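Conserved protein (Methanothermobacter thermautotrophicus, PDB 1T57) is of unknown function but binds flavin mononucleotide and magnesium ions, with an alpha/beta domain related to the C-terminal domain of pyruvate kinase. Local coordinates at residues 185-188 against 189-193. Residues are numbered along the deposited sequence; the frame is centred on the assembly and turned at random.
Sequences TPAH and MNSVF
With CG anti to its carbonyl carbon (chi1 -61°), the imidazole of His188 extends beside the side chain of Asn190, whose own CG sits between backbone N and carbonyl carbon (chi1 44°). The two groups point the same way with their planes nearly perpendicular, 85° apart, and Asn190 OD1 approaches His188 CB to 3.1 Å. Ser191 N donates to His188 O at 3.0 Å, reaching the oxygen from well above the carbonyl plane, in an i to i+3 bond that closes a type I beta turn with Met189 and Asn190 at its corners. A water bridges the two arms of the turn, accepting from His188 N at 2.8 Å and hydrogen-bonding to Ser191 OG at 2.6 Å. Ala187 CB, just before the turn, rests against Ser191 O at 3.5 Å. Asp158 OD2 takes hydrogen bonds from Met189 N and His188 ND1. In a second subunit, Gly89 N bonds His188 NE2 and Gly84 O bonds Asn190 ND2; the ND1 and NE2 bonds together fix the imidazole's rotation. The turn lies in the connection from strand 180-185 to its antiparallel neighbour 196-204, with Pro186, His188 and Val192 packed against helix 144-158.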
ATOM      1  N   THR A 185      20.343  -5.627  19.184  1.00 31.75           N
ATOM      2  CA  THR A 185      21.397  -5.260  18.259  1.00 31.78           C
ATOM      3  C   THR A 185      20.728  -4.375  17.217  1.00 30.15           C
ATOM      4  O   THR A 185      19.916  -4.841  16.407  1.00 26.70           O
ATOM      5  CB  THR A 185      22.021  -6.511  17.564  1.00 37.98           C
ATOM      6  OG1 THR A 185      22.785  -7.272  18.512  1.00 36.20           O
ATOM      7  CG2 THR A 185      22.931  -6.090  16.433  1.00 40.87           C
ATOM      8  N   PRO A 186      21.042  -3.077  17.232  1.00 29.76           N
ATOM      9  CA  PRO A 186      20.431  -2.179  16.257  1.00 26.14           C
ATOM     10  C   PRO A 186      20.712  -2.595  14.826  1.00 30.98           C
ATOM     11  O   PRO A 186      21.502  -3.522  14.559  1.00 31.48           O
ATOM     12  CB  PRO A 186      21.062  -0.831  16.592  1.00 24.90           C
ATOM     13  CG  PRO A 186      21.250  -0.931  18.084  1.00 32.05           C
ATOM     14  CD  PRO A 186      21.832  -2.316  18.218  1.00 34.31           C
ATOM     15  N   ALA A 187      20.082  -1.870  13.913  1.00 21.68           N
ATOM     16  CA  ALA A 187      20.232  -2.089  12.494  1.00 25.53           C
ATOM     17  C   ALA A 187      19.853  -0.771  11.824  1.00 25.06           C
ATOM     18  O   ALA A 187      19.095   0.005  12.378  1.00 23.94           O
ATOM     19  CB  ALA A 187      19.283  -3.222  12.037  1.00 20.39           C
ATOM     20  N   HIS A 188      20.374  -0.513  10.640  1.00 27.62           N
ATOM     21  CA  HIS A 188      20.034   0.709   9.931  1.00 31.94           C
ATOM     22  C   HIS A 188      18.662   0.647   9.277  1.00 32.23           C
ATOM     23  O   HIS A 188      18.057  -0.418   9.180  1.00 31.90           O
ATOM     24  CB  HIS A 188      21.088   0.993   8.884  1.00 23.45           C
ATOM     25  CG  HIS A 188      22.450   1.204   9.457  1.00 30.42           C
ATOM     26  ND1 HIS A 188      22.754   2.276  10.266  1.00 26.91           N
ATOM     27  CD2 HIS A 188      23.567   0.442   9.404  1.00 29.91           C
ATOM     28  CE1 HIS A 188      23.994   2.158  10.699  1.00 31.55           C
ATOM     29  NE2 HIS A 188      24.509   1.053  10.190  1.00 28.55           N
HETATM   30  N   MSE A 189      18.177   1.803   8.843  1.00 31.83           N
HETATM   31  CA  MSE A 189      16.877   1.899   8.189  1.00 30.21           C
HETATM   32  C   MSE A 189      16.847   1.062   6.909  1.00 33.38           C
HETATM   33  O   MSE A 189      15.822   0.494   6.572  1.00 34.08           O
HETATM   34  CB  MSE A 189      16.560   3.352   7.812  1.00 22.85           C
HETATM   35  CG  MSE A 189      17.564   3.938   6.861  1.00 25.66           C
HETATM   36 SE   MSE A 189      17.078   5.580   5.926  1.00 39.97          SE
HETATM   37  CE  MSE A 189      16.737   4.893   4.146  1.00 38.48           C
ATOM     38  N   ASN A 190      17.955   1.001   6.182  1.00 35.70           N
ATOM     39  CA  ASN A 190      17.945   0.241   4.955  1.00 32.19           C
ATOM     40  C   ASN A 190      18.013  -1.262   5.210  1.00 35.11           C
ATOM     41  O   ASN A 190      17.797  -2.053   4.310  1.00 35.26           O
ATOM     42  CB  ASN A 190      19.061   0.714   4.011  1.00 24.31           C
ATOM     43  CG  ASN A 190      20.376   0.932   4.715  1.00 34.21           C
ATOM     44  OD1 ASN A 190      20.542   0.560   5.873  1.00 44.96           O
ATOM     45  ND2 ASN A 190      21.327   1.545   4.016  1.00 37.52           N
ATOM     46  N   SER A 191      18.296  -1.659   6.440  1.00 38.31           N
ATOM     47  CA  SER A 191      18.313  -3.075   6.756  1.00 31.75           C
ATOM     48  C   SER A 191      17.570  -3.345   8.075  1.00 35.19           C
ATOM     49  O   SER A 191      17.980  -4.176   8.897  1.00 33.77           O
ATOM     50  CB  SER A 191      19.754  -3.610   6.791  1.00 39.23           C
ATOM     51  OG  SER A 191      20.507  -2.999   7.814  1.00 52.67           O
ATOM     52  N   VAL A 192      16.453  -2.639   8.253  1.00 30.37           N
ATOM     53  CA  VAL A 192      15.642  -2.773   9.453  1.00 29.23           C
ATOM     54  C   VAL A 192      15.401  -4.171   9.962  1.00 28.58           C
ATOM     55  O   VAL A 192      15.556  -4.445  11.149  1.00 25.68           O
ATOM     56  CB  VAL A 192      14.228  -2.170   9.296  1.00 31.65           C
ATOM     57  CG1 VAL A 192      14.285  -0.695   9.379  1.00 35.99           C
ATOM     58  CG2 VAL A 192      13.575  -2.670   7.991  1.00 30.31           C
ATOM     59  N   PHE A 193      14.972  -5.047   9.066  1.00 34.47           N
ATOM     60  CA  PHE A 193      14.645  -6.389   9.474  1.00 32.33           C
ATOM     61  C   PHE A 193      15.835  -7.202   9.876  1.00 28.54           C
ATOM     62  O   PHE A 193      15.730  -8.399  10.042  1.00 35.28           O
ATOM     63  CB  PHE A 193      13.788  -7.065   8.408  1.00 29.16           C
ATOM     64  CG  PHE A 193      12.416  -6.463   8.320  1.00 32.66           C
ATOM     65  CD1 PHE A 193      11.565  -6.480   9.428  1.00 31.92           C
ATOM     66  CD2 PHE A 193      11.990  -5.821   7.166  1.00 31.85           C
ATOM     67  CE1 PHE A 193      10.319  -5.859   9.375  1.00 31.19           C
ATOM     68  CE2 PHE A 193      10.740  -5.196   7.105  1.00 31.61           C
ATOM     69  CZ  PHE A 193       9.908  -5.219   8.215  1.00 29.42           C
TER
HETATM   70  O   HOH W   1      22.092  -2.515   9.858  1.00 35.31           O